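Local coordinates for adhesion and penetration protein autotransporter (Haemophilus influenzae, PDB 3SYJ) that promotes adherence to and invasion of host cells, probably acts as a serine protease, and self-associates through its secreted passenger domain in bacterial aggregation, at residues A[622-627]-A[644-649]; A[670-675]-A[685-690]; A[715-720]-A[739-744]; A[776-781]-A[795-800]. All blocks are in the same frame, centred on the assembly; numbering follows the deposited sequence.

Contact 1: A[622-627]-A[644-649]; sequences WINRTF and NVSSIE
Arg625, Thr626 and Phe627 run parallel to 645-649, the strand axes 4.8 Å apart at 9°, and a beta bulge shifts the register by one residue, pairing Arg625 with Val645 but Thr626 with Ser647 and Phe627 with Ile648. Around the bulge the backbone bonding continues from Arg625 N to Asn644 O, from Ser646 N to Arg625 O, from Phe627 N to Ser647 O and from Glu649 N to Phe627 O. Ahead of the strand Asn644 is the polar hub. Its ND2 donates to Asn624 OD1 over 2.8 Å in a nearly straight bond (165°), and the two amides lie close to coplanar, with the acceptor in the plane of the Asn644 amide. The side chains of Asn644 and Trp622 cross at about a right angle, though amide and indole planes are only modestly inclined, and OD1 comes within 3.2 Å of CE3 at a slant to the ring, which also has a cation-pi partner in Arg643. On the face that carries Arg625, Val645, Phe627 and Ile648, CB of Phe627 meets CG1 of Ile648 at 3.7 Å, while Val645 CG1 approaches the edge of the Phe627 ring. On the opposite face Thr626 CG2 packs against Ser647 OG at 3.6 Å. Arg625 bends at its second torsion (chi2 -60°) and leaves the partner strand for a salt bridge with Glu497 and a bond to the Ser571 carbonyl. Buried Asn644 and Arg625 thus have polar partners: ND2 of Asn644 donates to Asn624 and to a water, and the ion pair with Glu497 would probably stabilise the charged form of Arg625.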
loop_
_atom_site.group_PDB
_atom_site.type_symbol
_atom_site.label_atom_id
_atom_site.label_comp_id
_atom_site.label_asym_id
_atom_site.label_seq_id
_atom_site.Cartn_x
_atom_site.Cartn_y
_atom_site.Cartn_z
ATOM N N TRP A 622 18.143 -36.468 -2.485
ATOM C CA TRP A 622 16.765 -36.389 -2.971
ATOM C C TRP A 622 16.650 -35.447 -4.163
ATOM O O TRP A 622 17.470 -34.544 -4.332
ATOM C CB TRP A 622 15.839 -35.879 -1.863
ATOM C CG TRP A 622 15.361 -36.946 -0.938
ATOM C CD1 TRP A 622 16.119 -37.914 -0.338
ATOM C CD2 TRP A 622 14.015 -37.148 -0.484
ATOM N NE1 TRP A 622 15.322 -38.712 0.445
ATOM C CE2 TRP A 622 14.029 -38.264 0.375
ATOM C CE3 TRP A 622 12.797 -36.501 -0.730
ATOM C CZ2 TRP A 622 12.875 -38.742 0.998
ATOM C CZ3 TRP A 622 11.655 -36.978 -0.115
ATOM C CH2 TRP A 622 11.702 -38.087 0.741
ATOM N N ILE A 623 15.619 -35.664 -4.978
ATOM C CA ILE A 623 15.291 -34.772 -6.084
ATOM C C ILE A 623 14.366 -33.655 -5.607
ATOM O O ILE A 623 13.364 -33.913 -4.931
ATOM C CB ILE A 623 14.588 -35.536 -7.228
ATOM C CG1 ILE A 623 15.433 -36.746 -7.650
ATOM C CG2 ILE A 623 14.318 -34.602 -8.396
ATOM C CD1 ILE A 623 14.850 -37.573 -8.782
ATOM N N ASN A 624 14.700 -32.414 -5.957
ATOM C CA ASN A 624 13.862 -31.271 -5.602
ATOM C C ASN A 624 12.754 -31.018 -6.628
ATOM O O ASN A 624 12.993 -31.086 -7.838
ATOM C CB ASN A 624 14.721 -30.020 -5.420
ATOM C CG ASN A 624 15.639 -30.119 -4.210
ATOM O OD1 ASN A 624 15.269 -30.679 -3.173
ATOM N ND2 ASN A 624 16.842 -29.580 -4.339
ATOM N N ARG A 625 11.549 -30.727 -6.140
ATOM C CA ARG A 625 10.387 -30.549 -7.013
ATOM C C ARG A 625 9.726 -29.168 -6.911
ATOM O O ARG A 625 9.924 -28.424 -5.945
ATOM C CB ARG A 625 9.335 -31.627 -6.734
ATOM C CG ARG A 625 9.831 -33.059 -6.875
ATOM C CD ARG A 625 10.335 -33.357 -8.279
ATOM N NE ARG A 625 10.201 -34.775 -8.606
ATOM C CZ ARG A 625 10.727 -35.358 -9.678
ATOM N NH1 ARG A 625 11.443 -34.647 -10.534
ATOM N NH2 ARG A 625 10.535 -36.655 -9.891
ATOM N N THR A 626 8.936 -28.834 -7.923
ATOM C CA THR A 626 8.168 -27.603 -7.916
ATOM C C THR A 626 6.721 -27.953 -8.189
ATOM O O THR A 626 6.422 -28.882 -8.942
ATOM C CB THR A 626 8.632 -26.603 -8.996
ATOM O OG1 THR A 626 8.470 -27.185 -10.295
ATOM C CG2 THR A 626 10.076 -26.219 -8.800
ATOM N N PHE A 627 5.824 -27.213 -7.558
ATOM C CA PHE A 627 4.406 -27.386 -7.789
ATOM C C PHE A 627 3.770 -26.032 -8.037
ATOM O O PHE A 627 4.133 -25.036 -7.410
ATOM C CB PHE A 627 3.748 -28.076 -6.598
ATOM C CG PHE A 627 4.171 -29.503 -6.422
ATOM C CD1 PHE A 627 3.609 -30.504 -7.195
ATOM C CD2 PHE A 627 5.130 -29.847 -5.483
ATOM C CE1 PHE A 627 3.989 -31.824 -7.030
ATOM C CE2 PHE A 627 5.517 -31.164 -5.315
ATOM C CZ PHE A 627 4.943 -32.152 -6.089
ATOM N N ASN A 644 12.131 -31.452 0.334
ATOM C CA ASN A 644 12.592 -31.339 -1.045
ATOM C C ASN A 644 11.527 -30.833 -2.020
ATOM O O ASN A 644 11.404 -31.315 -3.150
ATOM C CB ASN A 644 13.238 -32.642 -1.521
ATOM C CG ASN A 644 14.453 -33.025 -0.682
ATOM O OD1 ASN A 644 14.344 -33.835 0.239
ATOM N ND2 ASN A 644 15.611 -32.422 -0.981
ATOM N N VAL A 645 10.760 -29.851 -1.568
ATOM C CA VAL A 645 9.921 -29.072 -2.457
ATOM C C VAL A 645 10.564 -27.697 -2.545
ATOM O O VAL A 645 10.593 -26.949 -1.564
ATOM C CB VAL A 645 8.480 -28.932 -1.934
ATOM C CG1 VAL A 645 7.666 -28.057 -2.871
ATOM C CG2 VAL A 645 7.827 -30.307 -1.764
ATOM N N SER A 646 11.110 -27.381 -3.715
ATOM C CA SER A 646 11.804 -26.118 -3.904
ATOM C C SER A 646 10.833 -24.967 -3.755
ATOM O O SER A 646 11.136 -23.956 -3.125
ATOM C CB SER A 646 12.456 -26.066 -5.282
ATOM O OG SER A 646 13.568 -26.933 -5.339
ATOM N N SER A 647 9.661 -25.124 -4.353
ATOM C CA SER A 647 8.667 -24.066 -4.334
ATOM C C SER A 647 7.293 -24.630 -4.613
ATOM O O SER A 647 7.147 -25.608 -5.351
ATOM C CB SER A 647 8.998 -23.004 -5.384
ATOM O OG SER A 647 9.001 -23.560 -6.687
ATOM N N ILE A 648 6.284 -24.020 -4.007
ATOM C CA ILE A 648 4.913 -24.294 -4.391
ATOM C C ILE A 648 4.224 -22.962 -4.629
ATOM O O ILE A 648 4.213 -22.097 -3.754
ATOM C CB ILE A 648 4.178 -25.185 -3.358
ATOM C CG1 ILE A 648 2.827 -25.642 -3.912
ATOM C CG2 ILE A 648 4.065 -24.493 -1.994
ATOM C CD1 ILE A 648 2.220 -26.794 -3.144
ATOM N N GLU A 649 3.689 -22.793 -5.837
ATOM C CA GLU A 649 3.113 -21.523 -6.258
ATOM C C GLU A 649 1.604 -21.611 -6.478
ATOM O O GLU A 649 1.110 -22.542 -7.118
ATOM C CB GLU A 649 3.788 -21.017 -7.541
ATOM C CG GLU A 649 3.274 -19.657 -7.991
ATOM C CD GLU A 649 3.856 -19.198 -9.321
ATOM O OE1 GLU A 649 4.984 -19.609 -9.665
ATOM O OE2 GLU A 649 3.182 -18.411 -10.019
HETATM O O HOH W 1 17.915 -34.158 -0.174
HETATM O O HOH W 2 6.692 -23.338 -7.827
#

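Contact 2: A[670-675]-A[685-690]; sequences NTICTR and QKVDLT
Asn670 and Val687 bond to each other twice through their backbones, Asn670 N to Val687 O at 2.9 Å and Val687 N to Asn670 O at 2.8 Å. Ile672 and Gln685 form the next hydrogen-bonded pair, whose bond from Ile672 N to Gln685 O is almost straight (173°), although the donor sits above the carbonyl plane. Between them Thr671 faces Lys686 as a non-hydrogen-bonded pair. Water supplements these bonds at both ends: one molecule links Asn670 ND2 to Val687 O, and another joins Ile672 O, Thr674 OG1 and Gln685 NE2. The amide oxygen of Asn670 turns elsewhere, to the backbone N of Val665. Apolar packing is slight: Ile672 crosses Val687 at about a right angle, CG1 lying 4.1 Å from CB. Carbon against polar atoms makes up the rest: Leu689 CB lies 3.7 Å from Asn670 ND2, and on the other face the Lys686 chain, bent at chi2 (-96°), brings CD 3.6 Å from Thr671 OG1. The strand axes make 116°, in keeping with a strongly twisted pair. A disulfide from Cys673 to Cys684 also ties the strands, and the whole is a disulfide-linked beta hairpin set in the beta-solenoid repeat region of the passenger domain.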
loop_
_atom_site.group_PDB
_atom_site.type_symbol
_atom_site.label_atom_id
_atom_site.label_comp_id
_atom_site.label_asym_id
_atom_site.label_seq_id
_atom_site.Cartn_x
_atom_site.Cartn_y
_atom_site.Cartn_z
ATOM N N ASN A 670 9.462 -35.827 11.383
ATOM C CA ASN A 670 8.487 -35.376 10.410
ATOM C C ASN A 670 7.923 -36.593 9.707
ATOM O O ASN A 670 8.618 -37.594 9.546
ATOM C CB ASN A 670 9.136 -34.440 9.394
ATOM C CG ASN A 670 9.942 -33.338 10.053
ATOM O OD1 ASN A 670 9.457 -32.225 10.236
ATOM N ND2 ASN A 670 11.177 -33.649 10.423
ATOM N N THR A 671 6.659 -36.524 9.303
ATOM C CA THR A 671 6.069 -37.612 8.534
ATOM C C THR A 671 6.545 -37.531 7.081
ATOM O O THR A 671 6.256 -36.568 6.375
ATOM C CB THR A 671 4.529 -37.595 8.600
ATOM O OG1 THR A 671 4.106 -37.662 9.969
ATOM C CG2 THR A 671 3.958 -38.782 7.849
ATOM N N ILE A 672 7.299 -38.533 6.643
ATOM C CA ILE A 672 7.848 -38.527 5.292
ATOM C C ILE A 672 7.201 -39.625 4.445
ATOM O O ILE A 672 7.166 -40.789 4.845
ATOM C CB ILE A 672 9.383 -38.710 5.308
ATOM C CG1 ILE A 672 10.047 -37.646 6.187
ATOM C CG2 ILE A 672 9.954 -38.672 3.892
ATOM C CD1 ILE A 672 9.742 -36.231 5.777
ATOM N N CYS A 673 6.689 -39.242 3.280
ATOM C CA CYS A 673 6.049 -40.177 2.362
ATOM C C CYS A 673 6.929 -40.455 1.161
ATOM O O CYS A 673 7.323 -39.532 0.452
ATOM C CB CYS A 673 4.716 -39.614 1.873
ATOM S SG CYS A 673 3.410 -39.715 3.075
ATOM N N THR A 674 7.218 -41.729 0.920
ATOM C CA THR A 674 8.040 -42.125 -0.220
ATOM C C THR A 674 7.475 -43.385 -0.846
ATOM O O THR A 674 6.941 -44.250 -0.143
ATOM C CB THR A 674 9.491 -42.430 0.204
ATOM O OG1 THR A 674 9.480 -43.459 1.197
ATOM C CG2 THR A 674 10.168 -41.198 0.772
ATOM N N ARG A 675 7.585 -43.485 -2.169
ATOM C CA ARG A 675 7.164 -44.685 -2.884
ATOM C C ARG A 675 8.367 -45.512 -3.338
ATOM O O ARG A 675 9.349 -44.977 -3.846
ATOM C CB ARG A 675 6.268 -44.355 -4.087
ATOM C CG ARG A 675 6.207 -45.516 -5.075
ATOM C CD ARG A 675 4.838 -45.763 -5.686
ATOM N NE ARG A 675 4.713 -45.101 -6.971
ATOM C CZ ARG A 675 4.080 -45.590 -8.036
ATOM N NH1 ARG A 675 3.499 -46.784 -8.010
ATOM N NH2 ARG A 675 4.046 -44.869 -9.149
ATOM N N GLN A 685 5.691 -42.446 7.174
ATOM C CA GLN A 685 6.169 -42.725 8.517
ATOM C C GLN A 685 6.978 -41.568 9.092
ATOM O O GLN A 685 7.639 -40.825 8.361
ATOM C CB GLN A 685 7.041 -43.974 8.502
ATOM C CG GLN A 685 8.453 -43.677 8.042
ATOM C CD GLN A 685 9.130 -44.873 7.417
ATOM O OE1 GLN A 685 9.174 -45.956 8.007
ATOM N NE2 GLN A 685 9.674 -44.683 6.215
ATOM N N LYS A 686 6.928 -41.446 10.414
ATOM C CA LYS A 686 7.691 -40.441 11.138
ATOM C C LYS A 686 9.171 -40.772 11.066
ATOM O O LYS A 686 9.573 -41.892 11.346
ATOM C CB LYS A 686 7.250 -40.401 12.601
ATOM C CG LYS A 686 5.795 -40.031 12.808
ATOM C CD LYS A 686 5.639 -38.555 13.110
ATOM C CE LYS A 686 4.276 -38.274 13.719
ATOM N NZ LYS A 686 4.297 -37.038 14.543
ATOM N N VAL A 687 9.976 -39.789 10.686
ATOM C CA VAL A 687 11.409 -39.975 10.528
ATOM C C VAL A 687 12.118 -38.838 11.241
ATOM O O VAL A 687 11.735 -37.675 11.110
ATOM C CB VAL A 687 11.829 -39.952 9.032
ATOM C CG1 VAL A 687 13.348 -40.070 8.886
ATOM C CG2 VAL A 687 11.119 -41.045 8.244
ATOM N N ASP A 688 13.145 -39.175 12.007
ATOM C CA ASP A 688 13.980 -38.162 12.628
ATOM C C ASP A 688 14.827 -37.436 11.599
ATOM O O ASP A 688 15.478 -38.065 10.760
ATOM C CB ASP A 688 14.884 -38.783 13.685
ATOM C CG ASP A 688 14.438 -38.454 15.086
ATOM O OD1 ASP A 688 14.344 -39.387 15.913
ATOM O OD2 ASP A 688 14.171 -37.257 15.350
ATOM N N LEU A 689 14.811 -36.109 11.667
ATOM C CA LEU A 689 15.655 -35.285 10.816
ATOM C C LEU A 689 16.791 -34.710 11.652
ATOM O O LEU A 689 16.716 -33.573 12.111
ATOM C CB LEU A 689 14.831 -34.156 10.191
ATOM C CG LEU A 689 15.549 -33.208 9.228
ATOM C CD1 LEU A 689 16.348 -33.980 8.187
ATOM C CD2 LEU A 689 14.559 -32.246 8.563
ATOM N N THR A 690 17.842 -35.499 11.854
ATOM C CA THR A 690 18.917 -35.112 12.766
ATOM C C THR A 690 20.301 -35.042 12.112
ATOM O O THR A 690 21.205 -34.396 12.641
ATOM C CB THR A 690 18.963 -36.041 13.987
ATOM O OG1 THR A 690 19.027 -37.401 13.545
ATOM C CG2 THR A 690 17.708 -35.868 14.829
HETATM O O HOH W 3 12.015 -36.027 8.951
HETATM O O HOH W 4 9.002 -42.724 4.015
#

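Contact 3: A[715-720]-A[739-744]; sequences ANVKGL and NNATQI
Val717 and Ala741 meet through their methyl groups, CG1 to CB at 4.0 Å, where two successive turns of the right-handed beta-helix leave their strands and round a corner. With CG1 anti to the backbone N (chi1 175°), the valine sends this branch toward the alanine, and the Ala741 methyl points back at the other segment. That methyl settles against backbone as much as side chain: its CB is 3.7 Å from Val717 O and 3.6 Å from Gly719 O. Val717 itself stands between Phe662 and Leu737 of neighbouring strands, and Ala741 adds its methyl at the corner. The CB of Asn739 points to segment 715-720, 3.7 Å from Gly719 N, and its ND2 lies 4.0 Å from Lys718 CB. The lysine itself is extended beyond CG and leads its ammonium end away, leaving its base to the asparagine. Both of these side chains also touch Val665. Gly719 lies between the two groups and turns the chain with positive phi (60°). Its CA-H approaches Asn739 O, 3.2 Å from CA, while its carbonyl oxygen accepts a CA-H contact from Ala741. Asn739 and Asn740 likewise have positive phi, so both segments bend sharply where they meet. Little direct backbone bonding holds this corner, and the closest approaches are largely of CH groups to carbonyl oxygens. The one direct hydrogen bond, Gly719 N to Asn739 O, is weak at 3.3 Å and 121°, and a water donates to both Gly719 O and Asn740 O.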
loop_
_atom_site.group_PDB
_atom_site.type_symbol
_atom_site.label_atom_id
_atom_site.label_comp_id
_atom_site.label_asym_id
_atom_site.label_seq_id
_atom_site.Cartn_x
_atom_site.Cartn_y
_atom_site.Cartn_z
ATOM N N ALA A 715 -3.636 -23.591 9.604
ATOM C CA ALA A 715 -2.455 -23.657 8.749
ATOM C C ALA A 715 -1.175 -23.479 9.559
ATOM O O ALA A 715 -1.134 -22.720 10.528
ATOM C CB ALA A 715 -2.531 -22.641 7.633
ATOM N N ASN A 716 -0.128 -24.181 9.144
ATOM C CA ASN A 716 1.115 -24.217 9.891
ATOM C C ASN A 716 2.315 -24.109 8.954
ATOM O O ASN A 716 2.582 -25.021 8.177
ATOM C CB ASN A 716 1.184 -25.535 10.657
ATOM C CG ASN A 716 1.748 -25.371 12.049
ATOM O OD1 ASN A 716 2.942 -25.089 12.237
ATOM N ND2 ASN A 716 0.887 -25.555 13.047
ATOM N N VAL A 717 3.026 -22.989 9.008
ATOM C CA VAL A 717 4.266 -22.860 8.254
ATOM C C VAL A 717 5.426 -22.966 9.222
ATOM O O VAL A 717 5.562 -22.145 10.126
ATOM C CB VAL A 717 4.356 -21.531 7.485
ATOM C CG1 VAL A 717 5.722 -21.403 6.827
ATOM C CG2 VAL A 717 3.262 -21.447 6.439
ATOM N N LYS A 718 6.262 -23.983 9.041
ATOM C CA LYS A 718 7.299 -24.274 10.024
ATOM C C LYS A 718 8.591 -24.750 9.383
ATOM O O LYS A 718 8.594 -25.251 8.255
ATOM C CB LYS A 718 6.799 -25.354 10.984
ATOM C CG LYS A 718 6.653 -26.708 10.317
ATOM C CD LYS A 718 5.773 -27.647 11.104
ATOM C CE LYS A 718 5.865 -29.052 10.525
ATOM N NZ LYS A 718 4.878 -29.975 11.146
ATOM N N GLY A 719 9.687 -24.603 10.116
ATOM C CA GLY A 719 10.968 -25.147 9.704
ATOM C C GLY A 719 11.482 -24.614 8.378
ATOM O O GLY A 719 11.521 -23.404 8.154
ATOM N N LEU A 720 11.882 -25.529 7.500
ATOM C CA LEU A 720 12.504 -25.180 6.228
ATOM C C LEU A 720 11.461 -24.726 5.213
ATOM O O LEU A 720 11.171 -25.415 4.228
ATOM C CB LEU A 720 13.293 -26.371 5.695
ATOM C CG LEU A 720 14.408 -26.831 6.633
ATOM C CD1 LEU A 720 15.168 -28.004 6.045
ATOM C CD2 LEU A 720 15.343 -25.675 6.923
ATOM N N ASN A 739 9.121 -22.667 14.496
ATOM C CA ASN A 739 10.340 -23.416 14.224
ATOM C C ASN A 739 11.254 -22.750 13.208
ATOM O O ASN A 739 11.782 -23.395 12.302
ATOM C CB ASN A 739 9.988 -24.843 13.812
ATOM C CG ASN A 739 9.255 -25.593 14.913
ATOM O OD1 ASN A 739 9.866 -26.020 15.890
ATOM N ND2 ASN A 739 7.942 -25.742 14.767
ATOM N N ASN A 740 11.431 -21.445 13.381
ATOM C CA ASN A 740 12.395 -20.670 12.611
ATOM C C ASN A 740 12.028 -20.452 11.142
ATOM O O ASN A 740 12.875 -20.067 10.336
ATOM C CB ASN A 740 13.794 -21.275 12.724
ATOM C CG ASN A 740 14.879 -20.251 12.480
ATOM O OD1 ASN A 740 15.680 -20.381 11.549
ATOM N ND2 ASN A 740 14.897 -19.204 13.303
ATOM N N ALA A 741 10.766 -20.689 10.794
ATOM C CA ALA A 741 10.301 -20.380 9.448
ATOM C C ALA A 741 10.212 -18.872 9.274
ATOM O O ALA A 741 10.250 -18.125 10.251
ATOM C CB ALA A 741 8.953 -21.029 9.179
ATOM N N THR A 742 10.086 -18.430 8.026
ATOM C CA THR A 742 10.010 -17.012 7.707
ATOM C C THR A 742 8.769 -16.712 6.872
ATOM O O THR A 742 8.371 -17.520 6.030
ATOM C CB THR A 742 11.256 -16.562 6.927
ATOM O OG1 THR A 742 12.416 -16.803 7.722
ATOM C CG2 THR A 742 11.187 -15.081 6.586
ATOM N N GLN A 743 8.153 -15.559 7.121
ATOM C CA GLN A 743 7.093 -15.059 6.251
ATOM C C GLN A 743 7.389 -13.653 5.753
ATOM O O GLN A 743 7.651 -12.752 6.543
ATOM C CB GLN A 743 5.727 -15.058 6.944
ATOM C CG GLN A 743 4.665 -14.333 6.109
ATOM C CD GLN A 743 3.305 -14.260 6.779
ATOM O OE1 GLN A 743 3.143 -14.649 7.936
ATOM N NE2 GLN A 743 2.316 -13.751 6.046
ATOM N N ILE A 744 7.353 -13.469 4.439
ATOM C CA ILE A 744 7.394 -12.130 3.879
ATOM C C ILE A 744 5.990 -11.796 3.414
ATOM O O ILE A 744 5.589 -12.161 2.306
ATOM C CB ILE A 744 8.360 -12.006 2.694
ATOM C CG1 ILE A 744 9.679 -12.715 2.996
ATOM C CG2 ILE A 744 8.601 -10.540 2.371
ATOM C CD1 ILE A 744 10.472 -12.076 4.095
HETATM O O HOH W 5 13.996 -22.176 8.195
#

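Contact 4: A[776-781]-A[795-800]; sequences LKNSHF and LENATW
The methyl of Ala798 is the central bump of this contact, seated in a hollow of segment 776-781 with CB 3.4 Å from both Leu776 O and Ser779 O and 3.8 Å from Leu776 CG. Beside it Leu776 lies alongside Leu795, and CD2 of Leu776 rests 4.0 Å from Leu795 CG. Farther along that face Phe781 and Trp800, both with CG anti to the backbone N (chi1 near 180°), leave their paired residues in the same direction and run side by side; their planes meet obliquely at 36° and the closest ring atoms, Phe781 CD2 and Trp800 CD1, are 3.4 Å apart. Phe781 O fits at the indole edge, in its plane, while NE1 bonds the carbonyl of His783. On the outer face Thr799 OG1 hydrogen-bonds His780 ND1 at the imidazole edge (2.7 Å). At the bend Asn778 and Asn797 lie alongside one another, ND2 of the first 3.4 Å from CB of the second, with a weak bond to its OD1. The parallel backbones stay in register before and after the bend, bonded from Leu776 to Phe781, and Ser779 OG turns back to Lys777 O and also bonds Val757 O and Ala760 N of the preceding turn. Like residues stacked in line, Leu on Leu, Asn on Asn and aromatic on aromatic, are typical of successive coils of a right-handed parallel beta-helix.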
loop_
_atom_site.group_PDB
_atom_site.type_symbol
_atom_site.label_atom_id
_atom_site.label_comp_id
_atom_site.label_asym_id
_atom_site.label_seq_id
_atom_site.Cartn_x
_atom_site.Cartn_y
_atom_site.Cartn_z
ATOM N N LEU A 776 2.676 -13.693 20.098
ATOM C CA LEU A 776 4.075 -13.633 19.712
ATOM C C LEU A 776 4.896 -14.270 20.814
ATOM O O LEU A 776 5.016 -13.711 21.903
ATOM C CB LEU A 776 4.492 -12.178 19.536
ATOM C CG LEU A 776 5.914 -11.889 19.076
ATOM C CD1 LEU A 776 6.166 -12.512 17.713
ATOM C CD2 LEU A 776 6.122 -10.390 19.025
ATOM N N LYS A 777 5.448 -15.448 20.545
ATOM C CA LYS A 777 6.185 -16.186 21.564
ATOM C C LYS A 777 7.619 -16.421 21.137
ATOM O O LYS A 777 7.876 -16.759 19.986
ATOM C CB LYS A 777 5.525 -17.540 21.835
ATOM C CG LYS A 777 4.016 -17.501 21.903
ATOM C CD LYS A 777 3.439 -18.878 22.200
ATOM C CE LYS A 777 1.913 -18.847 22.165
ATOM N NZ LYS A 777 1.304 -20.117 22.653
ATOM N N ASN A 778 8.548 -16.246 22.071
ATOM C CA ASN A 778 9.939 -16.605 21.842
ATOM C C ASN A 778 10.459 -16.073 20.518
ATOM O O ASN A 778 11.245 -16.735 19.842
ATOM C CB ASN A 778 10.099 -18.124 21.881
ATOM C CG ASN A 778 9.485 -18.737 23.120
ATOM O OD1 ASN A 778 8.365 -19.248 23.086
ATOM N ND2 ASN A 778 10.207 -18.674 24.229
ATOM N N SER A 779 10.020 -14.876 20.151
ATOM C CA SER A 779 10.409 -14.292 18.878
ATOM C C SER A 779 10.776 -12.831 19.036
ATOM O O SER A 779 10.433 -12.193 20.030
ATOM C CB SER A 779 9.263 -14.396 17.871
ATOM O OG SER A 779 8.785 -15.724 17.760
ATOM N N HIS A 780 11.483 -12.308 18.043
ATOM C CA HIS A 780 11.664 -10.874 17.927
ATOM C C HIS A 780 10.904 -10.392 16.700
ATOM O O HIS A 780 10.917 -11.041 15.652
ATOM C CB HIS A 780 13.140 -10.481 17.825
ATOM C CG HIS A 780 13.341 -9.042 17.460
ATOM N ND1 HIS A 780 13.294 -8.023 18.390
ATOM C CD2 HIS A 780 13.550 -8.445 16.261
ATOM C CE1 HIS A 780 13.485 -6.865 17.783
ATOM N NE2 HIS A 780 13.644 -7.093 16.491
ATOM N N PHE A 781 10.239 -9.251 16.845
ATOM C CA PHE A 781 9.405 -8.697 15.794
ATOM C C PHE A 781 9.634 -7.192 15.729
ATOM O O PHE A 781 9.752 -6.530 16.767
ATOM C CB PHE A 781 7.945 -9.005 16.096
ATOM C CG PHE A 781 6.983 -8.481 15.076
ATOM C CD1 PHE A 781 6.952 -9.009 13.795
ATOM C CD2 PHE A 781 6.083 -7.480 15.412
ATOM C CE1 PHE A 781 6.055 -8.537 12.861
ATOM C CE2 PHE A 781 5.183 -6.999 14.482
ATOM C CZ PHE A 781 5.165 -7.528 13.204
ATOM N N LEU A 795 2.253 -11.229 24.166
ATOM C CA LEU A 795 3.667 -11.530 23.998
ATOM C C LEU A 795 4.159 -12.447 25.113
ATOM O O LEU A 795 3.835 -12.242 26.284
ATOM C CB LEU A 795 4.498 -10.243 23.977
ATOM C CG LEU A 795 4.603 -9.467 22.659
ATOM C CD1 LEU A 795 3.265 -8.891 22.251
ATOM C CD2 LEU A 795 5.645 -8.365 22.763
ATOM N N GLU A 796 4.937 -13.462 24.750
ATOM C CA GLU A 796 5.580 -14.310 25.751
ATOM C C GLU A 796 7.025 -14.597 25.376
ATOM O O GLU A 796 7.298 -15.158 24.314
ATOM C CB GLU A 796 4.830 -15.628 25.938
ATOM C CG GLU A 796 5.375 -16.454 27.096
ATOM C CD GLU A 796 4.918 -17.901 27.071
ATOM O OE1 GLU A 796 4.034 -18.245 26.255
ATOM O OE2 GLU A 796 5.453 -18.698 27.874
ATOM N N ASN A 797 7.944 -14.219 26.256
ATOM C CA ASN A 797 9.367 -14.372 25.992
ATOM C C ASN A 797 9.732 -13.729 24.670
ATOM O O ASN A 797 10.566 -14.245 23.928
ATOM C CB ASN A 797 9.752 -15.848 25.983
ATOM C CG ASN A 797 9.250 -16.579 27.208
ATOM O OD1 ASN A 797 8.719 -17.690 27.115
ATOM N ND2 ASN A 797 9.397 -15.950 28.372
ATOM N N ALA A 798 9.103 -12.593 24.387
ATOM C CA ALA A 798 9.261 -11.930 23.098
ATOM C C ALA A 798 9.724 -10.487 23.227
ATOM O O ALA A 798 9.489 -9.829 24.234
ATOM C CB ALA A 798 7.956 -11.987 22.318
ATOM N N THR A 799 10.393 -10.000 22.195
ATOM C CA THR A 799 10.712 -8.587 22.103
ATOM C C THR A 799 10.036 -8.014 20.863
ATOM O O THR A 799 9.959 -8.674 19.821
ATOM C CB THR A 799 12.232 -8.341 22.035
ATOM O OG1 THR A 799 12.775 -8.978 20.871
ATOM C CG2 THR A 799 12.917 -8.884 23.277
ATOM N N TRP A 800 9.535 -6.792 20.985
ATOM C CA TRP A 800 8.897 -6.111 19.867
ATOM C C TRP A 800 9.417 -4.684 19.746
ATOM O O TRP A 800 9.312 -3.896 20.686
ATOM C CB TRP A 800 7.381 -6.103 20.056
ATOM C CG TRP A 800 6.641 -5.328 19.021
ATOM C CD1 TRP A 800 7.015 -5.124 17.725
ATOM C CD2 TRP A 800 5.380 -4.671 19.181
ATOM N NE1 TRP A 800 6.073 -4.369 17.072
ATOM C CE2 TRP A 800 5.056 -4.080 17.944
ATOM C CE3 TRP A 800 4.492 -4.523 20.254
ATOM C CZ2 TRP A 800 3.880 -3.350 17.747
ATOM C CZ3 TRP A 800 3.327 -3.797 20.056
ATOM C CH2 TRP A 800 3.033 -3.221 18.814
#

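In the fold
Along the chain the four contacts come in series, contact 1 first and contact 4 last, with centres from about 15 to 31 Å apart. Contacts 1, 3 and 4 join parallel turns of the beta-helix stem, whereas contact 2 is an antiparallel hairpin inserted between strands 659-662 and 701-709. The hairpin packs back on the stem: Trp622 CH2 of contact 1 touches Thr674 CG2 at 3.5 Å and Ile672 CG2 at 3.7 Å. Contact 3 follows without touching either. Its centre is about 15 Å from that of contact 4, farther toward the C-terminal end. The repeated turns thus extend the passenger domain, and the hairpin decorates one side.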